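Local structure of aminotransferase, class III (Deinococcus radiodurans, 3I4J) at residues E76-L81 against F90-V95; E197-A202 against S247-V252; A331-L336 against L351-V356; G212-V217 against I226-D231. The protein probably acts as a pyridoxal-phosphate-dependent transaminase of the class-III aminotransferase family. The protein carries 1 engineered substitution. All coordinates share one frame; numbering follows the deposited sequence.

Contact 1: residues E76-L81 against F90-V95; sequences EYAGRL and FRFWAV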
loop_
_atom_site.group_PDB
_atom_site.type_symbol
_atom_site.label_atom_id
_atom_site.label_comp_id
_atom_site.label_asym_id
_atom_site.label_seq_id
_atom_site.Cartn_x
_atom_site.Cartn_y
_atom_site.Cartn_z
ATOM N N GLU C 76 -4.863 19.908 6.445
ATOM C CA GLU C 76 -6.001 20.481 5.740
ATOM C C GLU C 76 -6.991 19.399 5.332
ATOM O O GLU C 76 -8.186 19.491 5.619
ATOM C CB GLU C 76 -5.528 21.241 4.500
ATOM C CG GLU C 76 -6.649 21.877 3.695
ATOM C CD GLU C 76 -6.145 22.622 2.471
ATOM O OE1 GLU C 76 -4.911 22.651 2.251
ATOM O OE2 GLU C 76 -6.983 23.180 1.730
ATOM N N TYR C 77 -6.483 18.360 4.678
ATOM C CA TYR C 77 -7.322 17.264 4.213
ATOM C C TYR C 77 -8.076 16.548 5.335
ATOM O O TYR C 77 -9.267 16.275 5.200
ATOM C CB TYR C 77 -6.470 16.253 3.441
ATOM C CG TYR C 77 -7.260 15.090 2.898
ATOM C CD1 TYR C 77 -8.261 15.283 1.947
ATOM C CD2 TYR C 77 -7.004 13.789 3.334
ATOM C CE1 TYR C 77 -8.994 14.209 1.440
ATOM C CE2 TYR C 77 -7.729 12.711 2.834
ATOM C CZ TYR C 77 -8.721 12.927 1.891
ATOM O OH TYR C 77 -9.437 11.856 1.404
ATOM N N ALA C 78 -7.386 16.238 6.431
ATOM C CA ALA C 78 -8.017 15.544 7.552
ATOM C C ALA C 78 -9.279 16.277 7.997
ATOM O O ALA C 78 -10.323 15.661 8.195
ATOM C CB ALA C 78 -7.041 15.423 8.722
ATOM N N GLY C 79 -9.175 17.592 8.152
ATOM C CA GLY C 79 -10.327 18.380 8.564
ATOM C C GLY C 79 -11.422 18.398 7.512
ATOM O O GLY C 79 -12.606 18.227 7.828
ATOM N N ARG C 80 -11.030 18.595 6.258
ATOM C CA ARG C 80 -11.979 18.632 5.155
ATOM C C ARG C 80 -12.727 17.312 5.026
ATOM O O ARG C 80 -13.944 17.291 4.854
ATOM C CB ARG C 80 -11.252 18.942 3.844
ATOM C CG ARG C 80 -10.913 20.419 3.655
ATOM C CD ARG C 80 -12.169 21.222 3.329
ATOM N NE ARG C 80 -12.826 20.717 2.124
ATOM C CZ ARG C 80 -12.343 20.849 0.893
ATOM N NH1 ARG C 80 -11.195 21.481 0.691
ATOM N NH2 ARG C 80 -12.994 20.325 -0.138
ATOM N N LEU C 81 -11.991 16.212 5.113
ATOM C CA LEU C 81 -12.589 14.890 4.995
ATOM C C LEU C 81 -13.546 14.602 6.150
ATOM O O LEU C 81 -14.673 14.145 5.931
ATOM C CB LEU C 81 -11.489 13.824 4.945
ATOM C CG LEU C 81 -11.944 12.362 4.918
ATOM C CD1 LEU C 81 -12.744 12.089 3.658
ATOM C CD2 LEU C 81 -10.719 11.458 4.980
ATOM N N PHE C 90 -13.754 13.625 14.308
ATOM C CA PHE C 90 -12.947 12.414 14.188
ATOM C C PHE C 90 -11.516 12.643 13.700
ATOM O O PHE C 90 -11.225 13.629 13.012
ATOM C CB PHE C 90 -13.659 11.400 13.280
ATOM C CG PHE C 90 -14.793 10.673 13.955
ATOM C CD1 PHE C 90 -15.709 11.361 14.748
ATOM C CD2 PHE C 90 -14.956 9.302 13.783
ATOM C CE1 PHE C 90 -16.771 10.691 15.358
ATOM C CE2 PHE C 90 -16.013 8.620 14.384
ATOM C CZ PHE C 90 -16.925 9.317 15.175
ATOM N N ARG C 91 -10.641 11.710 14.068
ATOM C CA ARG C 91 -9.222 11.753 13.724
ATOM C C ARG C 91 -8.908 10.832 12.554
ATOM O O ARG C 91 -9.259 9.657 12.574
ATOM C CB ARG C 91 -8.391 11.344 14.934
ATOM C CG ARG C 91 -8.487 12.319 16.098
ATOM C CD ARG C 91 -7.589 13.532 15.878
ATOM N NE ARG C 91 -7.636 14.448 17.012
ATOM C CZ ARG C 91 -6.667 15.304 17.325
ATOM N NH1 ARG C 91 -5.560 15.364 16.592
ATOM N NH2 ARG C 91 -6.807 16.103 18.371
ATOM N N PHE C 92 -8.217 11.381 11.559
ATOM C CA PHE C 92 -7.865 10.668 10.339
ATOM C C PHE C 92 -6.480 10.023 10.361
ATOM O O PHE C 92 -5.461 10.698 10.512
ATOM C CB PHE C 92 -7.965 11.631 9.148
ATOM C CG PHE C 92 -7.643 11.001 7.817
ATOM C CD1 PHE C 92 -8.339 9.874 7.374
ATOM C CD2 PHE C 92 -6.650 11.539 7.002
ATOM C CE1 PHE C 92 -8.047 9.298 6.139
ATOM C CE2 PHE C 92 -6.355 10.968 5.765
ATOM C CZ PHE C 92 -7.055 9.845 5.335
ATOM N N TRP C 93 -6.468 8.705 10.205
ATOM C CA TRP C 93 -5.244 7.918 10.160
ATOM C C TRP C 93 -5.092 7.525 8.690
ATOM O O TRP C 93 -5.816 6.664 8.187
ATOM C CB TRP C 93 -5.390 6.676 11.041
ATOM C CG TRP C 93 -4.277 5.676 10.888
ATOM C CD1 TRP C 93 -4.374 4.409 10.381
ATOM C CD2 TRP C 93 -2.906 5.854 11.260
ATOM N NE1 TRP C 93 -3.149 3.787 10.417
ATOM C CE2 TRP C 93 -2.229 4.652 10.951
ATOM C CE3 TRP C 93 -2.183 6.915 11.828
ATOM C CZ2 TRP C 93 -0.861 4.479 11.193
ATOM C CZ3 TRP C 93 -0.820 6.743 12.069
ATOM C CH2 TRP C 93 -0.174 5.530 11.751
ATOM N N ALA C 94 -4.155 8.175 8.005
ATOM C CA ALA C 94 -3.943 7.931 6.586
ATOM C C ALA C 94 -2.972 6.795 6.300
ATOM O O ALA C 94 -1.938 6.673 6.952
ATOM C CB ALA C 94 -3.439 9.217 5.910
ATOM N N VAL C 95 -3.330 5.963 5.329
ATOM C CA VAL C 95 -2.480 4.860 4.892
ATOM C C VAL C 95 -2.570 4.761 3.367
ATOM O O VAL C 95 -3.209 5.603 2.721
ATOM C CB VAL C 95 -2.867 3.508 5.555
ATOM C CG1 VAL C 95 -2.543 3.555 7.041
ATOM C CG2 VAL C 95 -4.339 3.197 5.328
#
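The Phe92 ring carries the methyl CD2 of Leu81 on one face and the backbone N of Ala94 over the centre of the other. Tyr77 turns its edge to Phe92 in an offset edge-to-face (T-shaped) pair. The planes stand at 78°, the ring centroids 5.5 Å apart. The contact packs helix 72-84 on strand 91-95, outermost within this chain in the mixed sheet of the fold type I large domain of these aminotransferases. The axes of segments 76-81 and 91-95 approach to 8.2 Å. On Phe92, CG lies anti to the backbone N (chi1 -179°), which turns the ring to the helix, with Tyr77 and Leu81 both on the side away from Ala94 N. With an alanine in place of Phe92, Leu81 CD2 and the Tyr77 edge would probably lose their aromatic partner, opening a gap beside the helix. Val303 of helix 300-315 also touches Tyr77. The backbone of Phe92 bonds to the second subunit, whose Val4 packs on Ala78, so both elements take part in the dimer interface. At the base of the ring, Ala78 CB is 3.9 Å from Phe92 CB. Leu81 CD2 makes the CH-pi contact, 3.9 Å from the Phe92 ring centroid and 22° off its normal.

Contact 2: residues E197-A202 against S247-V252; sequences EPVVGA and SRWSGV
Trp249 meets Pro198 and Val199 with the outer carbon of its six-membered ring. CH2 is 4.0 Å from Pro198 O, approached obliquely. The same CH2 lies 4.2 Å from Val199 CG2, which sits at the indole edge near the ring plane. The Val199 and Trp249 side chains cross at about a right angle. These three buried residues form the packed part, and even here the touch is light, with 96 Å² buried in all. The indole is held from its other end too: NE1 bonds to Ala210 O, and Tyr214 makes an edge-to-face pair with the ring. Tyr214 OH also bonds to Pro198 O, so this buried carbonyl has a polar partner besides the indole carbon. Trp249 CG is anti to its own carbonyl carbon (chi1 -82°), and from there the ring runs toward the 197-202 loop. The loose side is the turn behind it. Trp249 to Val252 is a type I' beta turn closed by Val252 N to Trp249 O at 3.0 Å, and Ser250 and Gly251 at its corners are exposed. Arg248 is exposed as well. Structurally, a tryptophan at the start of a tight turn is laid against the loop that leaves strand 191-196. That strand is one of the parallel strands of the fold type I large-domain sheet, at whose C-terminal ends the cofactor site of such enzymes is built.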
loop_
_atom_site.group_PDB
_atom_site.type_symbol
_atom_site.label_atom_id
_atom_site.label_comp_id
_atom_site.label_asym_id
_atom_site.label_seq_id
_atom_site.Cartn_x
_atom_site.Cartn_y
_atom_site.Cartn_z
ATOM N N GLU C 197 -19.577 -4.081 6.639
ATOM C CA GLU C 197 -19.703 -3.187 5.490
ATOM C C GLU C 197 -21.175 -2.789 5.569
ATOM O O GLU C 197 -22.038 -3.660 5.605
ATOM C CB GLU C 197 -19.514 -3.937 4.170
ATOM C CG GLU C 197 -18.164 -4.578 3.934
ATOM C CD GLU C 197 -18.176 -5.457 2.693
ATOM O OE1 GLU C 197 -18.642 -6.614 2.778
ATOM O OE2 GLU C 197 -17.738 -4.982 1.630
ATOM N N PRO C 198 -21.484 -1.484 5.592
ATOM C CA PRO C 198 -22.902 -1.104 5.667
ATOM C C PRO C 198 -23.692 -1.765 4.533
ATOM O O PRO C 198 -24.783 -2.307 4.739
ATOM C CB PRO C 198 -22.855 0.417 5.549
ATOM C CG PRO C 198 -21.553 0.758 6.228
ATOM C CD PRO C 198 -20.613 -0.300 5.653
ATOM N N VAL C 199 -23.130 -1.697 3.331
ATOM C CA VAL C 199 -23.717 -2.316 2.149
ATOM C C VAL C 199 -22.597 -3.239 1.692
ATOM O O VAL C 199 -21.463 -2.792 1.510
ATOM C CB VAL C 199 -24.033 -1.274 1.052
ATOM C CG1 VAL C 199 -24.500 -1.971 -0.217
ATOM C CG2 VAL C 199 -25.113 -0.319 1.546
ATOM N N VAL C 200 -22.907 -4.521 1.542
ATOM C CA VAL C 200 -21.914 -5.517 1.153
ATOM C C VAL C 200 -21.381 -5.350 -0.264
ATOM O O VAL C 200 -22.106 -4.951 -1.176
ATOM C CB VAL C 200 -22.478 -6.946 1.324
ATOM C CG1 VAL C 200 -21.439 -7.983 0.908
ATOM C CG2 VAL C 200 -22.882 -7.164 2.780
ATOM N N GLY C 201 -20.101 -5.667 -0.433
ATOM C CA GLY C 201 -19.466 -5.554 -1.731
ATOM C C GLY C 201 -19.449 -6.851 -2.516
ATOM O O GLY C 201 -20.464 -7.534 -2.637
ATOM N N ALA C 202 -18.277 -7.191 -3.043
ATOM C CA ALA C 202 -18.081 -8.390 -3.851
ATOM C C ALA C 202 -18.635 -9.696 -3.282
ATOM O O ALA C 202 -19.214 -10.491 -4.019
ATOM C CB ALA C 202 -16.596 -8.554 -4.160
ATOM N N SER C 247 -24.663 6.267 7.154
ATOM C CA SER C 247 -25.533 7.402 7.469
ATOM C C SER C 247 -26.933 7.299 6.881
ATOM O O SER C 247 -27.848 7.995 7.330
ATOM C CB SER C 247 -24.889 8.708 6.994
ATOM O OG SER C 247 -23.659 8.928 7.660
ATOM N N ARG C 248 -27.110 6.454 5.873
ATOM C CA ARG C 248 -28.426 6.299 5.264
ATOM C C ARG C 248 -29.402 5.750 6.298
ATOM O O ARG C 248 -30.619 5.890 6.162
ATOM C CB ARG C 248 -28.357 5.368 4.052
ATOM C CG ARG C 248 -27.587 5.956 2.875
ATOM C CD ARG C 248 -27.571 4.994 1.697
ATOM N NE ARG C 248 -28.916 4.755 1.177
ATOM C CZ ARG C 248 -29.478 5.444 0.188
ATOM N NH1 ARG C 248 -28.814 6.422 -0.413
ATOM N NH2 ARG C 248 -30.719 5.156 -0.195
ATOM N N TRP C 249 -28.856 5.125 7.336
ATOM C CA TRP C 249 -29.667 4.572 8.410
ATOM C C TRP C 249 -29.782 5.584 9.550
ATOM O O TRP C 249 -29.054 5.509 10.538
ATOM C CB TRP C 249 -29.041 3.268 8.920
ATOM C CG TRP C 249 -29.367 2.045 8.083
ATOM C CD1 TRP C 249 -30.342 1.118 8.332
ATOM C CD2 TRP C 249 -28.706 1.615 6.882
ATOM N NE1 TRP C 249 -30.327 0.139 7.368
ATOM C CE2 TRP C 249 -29.335 0.418 6.465
ATOM C CE3 TRP C 249 -27.644 2.123 6.120
ATOM C CZ2 TRP C 249 -28.936 -0.280 5.316
ATOM C CZ3 TRP C 249 -27.246 1.429 4.975
ATOM C CH2 TRP C 249 -27.894 0.237 4.585
ATOM N N SER C 250 -30.692 6.541 9.396
ATOM C CA SER C 250 -30.938 7.564 10.414
ATOM C C SER C 250 -29.701 8.333 10.876
ATOM O O SER C 250 -29.621 8.755 12.030
ATOM C CB SER C 250 -31.616 6.929 11.632
ATOM O OG SER C 250 -32.812 6.268 11.261
ATOM N N GLY C 251 -28.740 8.515 9.980
ATOM C CA GLY C 251 -27.536 9.247 10.330
ATOM C C GLY C 251 -26.624 8.576 11.339
ATOM O O GLY C 251 -25.791 9.237 11.955
ATOM N N VAL C 252 -26.766 7.265 11.507
ATOM C CA VAL C 252 -25.928 6.529 12.453
ATOM C C VAL C 252 -24.451 6.723 12.128
ATOM O O VAL C 252 -24.063 6.784 10.962
ATOM C CB VAL C 252 -26.254 5.010 12.435
ATOM C CG1 VAL C 252 -25.162 4.223 13.158
ATOM C CG2 VAL C 252 -27.600 4.760 13.121
#

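Contact 3: residues A331-L336 against L351-V356; sequences AGLQAL and LLLGVV
Leu333 points from its helix at two strand side chains, Leu353 and Val355. A single methyl, Leu333 CD1, does the touching. It lies 3.7 Å from Leu353 CD2 and 4.1 Å from Leu353 CB, so it rests against the side of that leucine as well as its end. The two leucine side chains slant across each other. The same CD1 comes to 4.2 Å from Val355 CG2, a looser touch. Leu333 owes this reach to its extended chain: CG is anti to the carbonyl carbon (chi1 -62°), and CD1 is anti to CA (chi2 174°), which carries it toward the strand. Leu353 and Val355 alternate with Gly354 along the strand and both direct their CB toward the helix, which makes an apolar surface that Leu333 meets, with Leu329 and Leu330 of the same helix also on Leu353. The touch between the two segments is apolar throughout, and all three residues are buried. The helix is 318-339, and the strand, 352-357, is the middle one of a three-stranded antiparallel sheet in the C-terminal part of the chain. Val346 of strand 343-349 and Leu403 of strand 400-403 also touch Leu333, while Leu418 and Leu421 pack on it from helix 411-428.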
loop_
_atom_site.group_PDB
_atom_site.type_symbol
_atom_site.label_atom_id
_atom_site.label_comp_id
_atom_site.label_asym_id
_atom_site.label_seq_id
_atom_site.Cartn_x
_atom_site.Cartn_y
_atom_site.Cartn_z
ATOM N N ALA C 331 -33.413 0.898 -11.797
ATOM C CA ALA C 331 -34.672 0.747 -12.521
ATOM C C ALA C 331 -34.414 0.001 -13.825
ATOM O O ALA C 331 -35.223 -0.824 -14.251
ATOM C CB ALA C 331 -35.281 2.119 -12.806
ATOM N N GLY C 332 -33.276 0.296 -14.450
ATOM C CA GLY C 332 -32.923 -0.359 -15.695
ATOM C C GLY C 332 -32.660 -1.842 -15.519
ATOM O O GLY C 332 -33.060 -2.656 -16.355
ATOM N N LEU C 333 -31.981 -2.201 -14.435
ATOM C CA LEU C 333 -31.686 -3.604 -14.160
ATOM C C LEU C 333 -32.980 -4.356 -13.858
ATOM O O LEU C 333 -33.145 -5.515 -14.246
ATOM C CB LEU C 333 -30.727 -3.724 -12.975
ATOM C CG LEU C 333 -29.335 -3.094 -13.134
ATOM C CD1 LEU C 333 -28.589 -3.178 -11.804
ATOM C CD2 LEU C 333 -28.562 -3.811 -14.238
ATOM N N GLN C 334 -33.900 -3.695 -13.159
ATOM C CA GLN C 334 -35.173 -4.319 -12.825
ATOM C C GLN C 334 -35.981 -4.527 -14.106
ATOM O O GLN C 334 -36.686 -5.526 -14.253
ATOM C CB GLN C 334 -35.941 -3.448 -11.817
ATOM C CG GLN C 334 -35.193 -3.273 -10.486
ATOM C CD GLN C 334 -35.860 -2.292 -9.529
ATOM O OE1 GLN C 334 -36.349 -1.241 -9.940
ATOM N NE2 GLN C 334 -35.860 -2.626 -8.241
ATOM N N ALA C 335 -35.856 -3.592 -15.043
ATOM C CA ALA C 335 -36.569 -3.690 -16.312
ATOM C C ALA C 335 -36.033 -4.857 -17.144
ATOM O O ALA C 335 -36.781 -5.497 -17.885
ATOM C CB ALA C 335 -36.436 -2.387 -17.085
ATOM N N LEU C 336 -34.740 -5.136 -17.014
ATOM C CA LEU C 336 -34.119 -6.229 -17.759
ATOM C C LEU C 336 -34.542 -7.617 -17.281
ATOM O O LEU C 336 -34.452 -8.584 -18.036
ATOM C CB LEU C 336 -32.591 -6.117 -17.700
ATOM C CG LEU C 336 -31.932 -5.051 -18.582
ATOM C CD1 LEU C 336 -30.449 -4.955 -18.256
ATOM C CD2 LEU C 336 -32.141 -5.404 -20.048
ATOM N N LEU C 351 -24.884 4.116 -6.271
ATOM C CA LEU C 351 -24.264 3.495 -7.433
ATOM C C LEU C 351 -23.452 2.239 -7.122
ATOM O O LEU C 351 -22.410 1.981 -7.729
ATOM C CB LEU C 351 -23.415 4.512 -8.207
ATOM C CG LEU C 351 -24.218 5.365 -9.204
ATOM C CD1 LEU C 351 -23.343 6.473 -9.790
ATOM C CD2 LEU C 351 -24.764 4.467 -10.314
ATOM N N LEU C 352 -23.934 1.474 -6.148
ATOM C CA LEU C 352 -23.334 0.194 -5.791
ATOM C C LEU C 352 -24.507 -0.756 -6.029
ATOM O O LEU C 352 -25.474 -0.764 -5.267
ATOM C CB LEU C 352 -22.900 0.167 -4.323
ATOM C CG LEU C 352 -22.379 -1.184 -3.824
ATOM C CD1 LEU C 352 -21.361 -1.729 -4.803
ATOM C CD2 LEU C 352 -21.761 -1.029 -2.440
ATOM N N LEU C 353 -24.439 -1.533 -7.104
ATOM C CA LEU C 353 -25.536 -2.433 -7.439
ATOM C C LEU C 353 -25.078 -3.864 -7.639
ATOM O O LEU C 353 -23.898 -4.122 -7.868
ATOM C CB LEU C 353 -26.246 -1.944 -8.707
ATOM C CG LEU C 353 -26.741 -0.494 -8.708
ATOM C CD1 LEU C 353 -25.681 0.422 -9.322
ATOM C CD2 LEU C 353 -28.038 -0.403 -9.495
ATOM N N GLY C 354 -26.025 -4.794 -7.561
ATOM C CA GLY C 354 -25.686 -6.191 -7.737
ATOM C C GLY C 354 -26.764 -6.964 -8.463
ATOM O O GLY C 354 -27.951 -6.641 -8.374
ATOM N N VAL C 355 -26.337 -7.984 -9.198
ATOM C CA VAL C 355 -27.244 -8.844 -9.944
ATOM C C VAL C 355 -26.888 -10.279 -9.599
ATOM O O VAL C 355 -25.742 -10.699 -9.770
ATOM C CB VAL C 355 -27.085 -8.642 -11.476
ATOM C CG1 VAL C 355 -27.987 -9.617 -12.232
ATOM C CG2 VAL C 355 -27.432 -7.213 -11.850
ATOM N N VAL C 356 -27.862 -11.020 -9.079
ATOM C CA VAL C 356 -27.648 -12.417 -8.727
ATOM C C VAL C 356 -28.223 -13.250 -9.866
ATOM O O VAL C 356 -29.380 -13.074 -10.250
ATOM C CB VAL C 356 -28.359 -12.770 -7.408
ATOM C CG1 VAL C 356 -28.144 -14.241 -7.076
ATOM C CG2 VAL C 356 -27.831 -11.883 -6.291
#

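Contact 4: residues G212-V217 against I226-D231; sequences GYYERV and IIFIAD
Phe228 gives the most surface to this contact, and Val217 and Tyr214 share the other side of it. Val217 CG1 stands over one face of the Phe228 ring as a CH-pi contact, 4.1 Å from the centroid and 16° off the normal. It is offset toward the rim, 4.0 Å from Phe228 CZ. Tyr214 comes to the far end of the same ring, with its CD1 also 4.0 Å from Phe228 CZ. This approach is oblique, and the Tyr214 and Phe228 side chains cross at about a right angle. On Phe228 the ring is swung anti to the main-chain nitrogen (chi1 177°), which brings CZ up to the helix. The contact joins the helix and second strand of a beta-alpha-beta unit: strand 191-196, helix 213-224, strand 227-231. Gly212 occupies the N-cap position of that helix. Phe194 of the first strand also packs on Val217. Tyr213 CD2 lies over the centre of the Tyr214 ring, 3.5 Å above the plane. The hydroxyls of Tyr213 and Tyr214 both bond to Arg127 NH1, and Tyr214 OH has Pro198 O as a further partner. At the strand backbone, Phe228 N bonds to Asp255 OD2.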
loop_
_atom_site.group_PDB
_atom_site.type_symbol
_atom_site.label_atom_id
_atom_site.label_comp_id
_atom_site.label_asym_id
_atom_site.label_seq_id
_atom_site.Cartn_x
_atom_site.Cartn_y
_atom_site.Cartn_z
ATOM N N GLY C 212 -33.689 0.365 9.908
ATOM C CA GLY C 212 -33.691 0.051 11.326
ATOM C C GLY C 212 -32.560 -0.842 11.807
ATOM O O GLY C 212 -32.291 -0.918 13.009
ATOM N N TYR C 213 -31.877 -1.506 10.876
ATOM C CA TYR C 213 -30.793 -2.422 11.227
ATOM C C TYR C 213 -29.604 -1.772 11.939
ATOM O O TYR C 213 -29.267 -2.142 13.065
ATOM C CB TYR C 213 -30.294 -3.133 9.964
ATOM C CG TYR C 213 -29.259 -4.210 10.202
ATOM C CD1 TYR C 213 -29.634 -5.545 10.347
ATOM C CD2 TYR C 213 -27.897 -3.902 10.211
ATOM C CE1 TYR C 213 -28.677 -6.555 10.479
ATOM C CE2 TYR C 213 -26.935 -4.898 10.346
ATOM C CZ TYR C 213 -27.330 -6.220 10.471
ATOM O OH TYR C 213 -26.384 -7.210 10.533
ATOM N N TYR C 214 -28.960 -0.804 11.293
ATOM C CA TYR C 214 -27.804 -0.184 11.922
ATOM C C TYR C 214 -28.117 0.691 13.123
ATOM O O TYR C 214 -27.252 0.901 13.977
ATOM C CB TYR C 214 -26.980 0.568 10.879
ATOM C CG TYR C 214 -26.311 -0.398 9.930
ATOM C CD1 TYR C 214 -25.370 -1.318 10.393
ATOM C CD2 TYR C 214 -26.683 -0.452 8.588
ATOM C CE1 TYR C 214 -24.818 -2.285 9.530
ATOM C CE2 TYR C 214 -26.145 -1.405 7.725
ATOM C CZ TYR C 214 -25.220 -2.317 8.199
ATOM O OH TYR C 214 -24.721 -3.275 7.340
ATOM N N GLU C 215 -29.343 1.201 13.198
ATOM C CA GLU C 215 -29.733 2.003 14.351
ATOM C C GLU C 215 -29.676 1.069 15.561
ATOM O O GLU C 215 -29.156 1.434 16.620
ATOM C CB GLU C 215 -31.157 2.553 14.184
ATOM C CG GLU C 215 -31.301 3.637 13.116
ATOM C CD GLU C 215 -31.546 3.095 11.717
ATOM O OE1 GLU C 215 -31.349 1.884 11.479
ATOM O OE2 GLU C 215 -31.931 3.894 10.844
ATOM N N ARG C 216 -30.201 -0.144 15.389
ATOM C CA ARG C 216 -30.202 -1.137 16.460
ATOM C C ARG C 216 -28.785 -1.643 16.736
ATOM O O ARG C 216 -28.410 -1.837 17.891
ATOM C CB ARG C 216 -31.140 -2.301 16.111
ATOM C CG ARG C 216 -31.207 -3.417 17.167
ATOM C CD ARG C 216 -31.587 -2.890 18.551
ATOM N NE ARG C 216 -32.841 -2.145 18.521
ATOM C CZ ARG C 216 -34.049 -2.700 18.441
ATOM N NH1 ARG C 216 -34.181 -4.022 18.396
ATOM N NH2 ARG C 216 -35.128 -1.929 18.383
ATOM N N VAL C 217 -27.993 -1.850 15.685
ATOM C CA VAL C 217 -26.610 -2.292 15.870
ATOM C C VAL C 217 -25.839 -1.259 16.702
ATOM O O VAL C 217 -25.118 -1.614 17.632
ATOM C CB VAL C 217 -25.882 -2.475 14.510
ATOM C CG1 VAL C 217 -24.369 -2.603 14.731
ATOM C CG2 VAL C 217 -26.404 -3.716 13.807
ATOM N N ILE C 226 -18.731 -2.188 23.063
ATOM C CA ILE C 226 -17.802 -2.613 22.013
ATOM C C ILE C 226 -17.663 -1.552 20.922
ATOM O O ILE C 226 -18.547 -0.718 20.730
ATOM C CB ILE C 226 -18.230 -3.960 21.369
ATOM C CG1 ILE C 226 -19.563 -3.803 20.627
ATOM C CG2 ILE C 226 -18.307 -5.039 22.454
ATOM C CD1 ILE C 226 -19.975 -5.029 19.811
ATOM N N ILE C 227 -16.534 -1.580 20.221
ATOM C CA ILE C 227 -16.260 -0.624 19.156
ATOM C C ILE C 227 -16.983 -1.021 17.871
ATOM O O ILE C 227 -16.857 -2.153 17.408
ATOM C CB ILE C 227 -14.735 -0.551 18.862
ATOM C CG1 ILE C 227 -13.988 0.010 20.079
ATOM C CG2 ILE C 227 -14.474 0.309 17.633
ATOM C CD1 ILE C 227 -14.309 1.455 20.387
ATOM N N PHE C 228 -17.743 -0.089 17.305
ATOM C CA PHE C 228 -18.464 -0.341 16.064
ATOM C C PHE C 228 -17.610 0.199 14.914
ATOM O O PHE C 228 -17.350 1.406 14.810
ATOM C CB PHE C 228 -19.839 0.341 16.116
ATOM C CG PHE C 228 -20.651 0.214 14.850
ATOM C CD1 PHE C 228 -20.439 -0.829 13.948
ATOM C CD2 PHE C 228 -21.671 1.125 14.587
ATOM C CE1 PHE C 228 -21.234 -0.956 12.806
ATOM C CE2 PHE C 228 -22.469 1.006 13.452
ATOM C CZ PHE C 228 -22.251 -0.038 12.559
ATOM N N ILE C 229 -17.136 -0.716 14.073
ATOM C CA ILE C 229 -16.296 -0.345 12.940
ATOM C C ILE C 229 -17.093 -0.482 11.653
ATOM O O ILE C 229 -17.624 -1.548 11.366
ATOM C CB ILE C 229 -15.055 -1.266 12.833
ATOM C CG1 ILE C 229 -14.259 -1.238 14.143
ATOM C CG2 ILE C 229 -14.170 -0.812 11.677
ATOM C CD1 ILE C 229 -13.156 -2.292 14.223
ATOM N N ALA C 230 -17.188 0.601 10.887
ATOM C CA ALA C 230 -17.898 0.563 9.618
ATOM C C ALA C 230 -16.861 0.456 8.505
ATOM O O ALA C 230 -16.034 1.355 8.331
ATOM C CB ALA C 230 -18.731 1.819 9.427
ATOM N N ASP C 231 -16.900 -0.653 7.775
ATOM C CA ASP C 231 -15.975 -0.869 6.668
ATOM C C ASP C 231 -16.608 -0.227 5.442
ATOM O O ASP C 231 -17.474 -0.820 4.787
ATOM C CB ASP C 231 -15.763 -2.369 6.432
ATOM C CG ASP C 231 -14.793 -2.648 5.293
ATOM O OD1 ASP C 231 -14.502 -1.718 4.521
ATOM O OD2 ASP C 231 -14.337 -3.802 5.159
#

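How the contacts relate
Contacts 2 and 4 are the closest pair, centres 9 Å apart. Besides the Tyr214 bond to Pro198, Ser250 OG lies 2.6 Å from Glu215 OE2, a probable hydrogen bond that ties the turn to the helix. Contact 2 also meets contact 3, where Val199 CG1 is 3.7 Å from Leu352 CD2, so the 197-202 loop links the large-domain sheet to the C-terminal part. Contacts 1 and 4 reach the same sheet, about 7 Å apart at their nearest atoms. Contacts 1 and 3 lie on opposite sides of the chain centre, their centres 34 Å apart. In fold type I relatives the cofactor pocket lies at the C-terminal ends of the parallel strands, probably where segments 197-202 and 226-231 meet here.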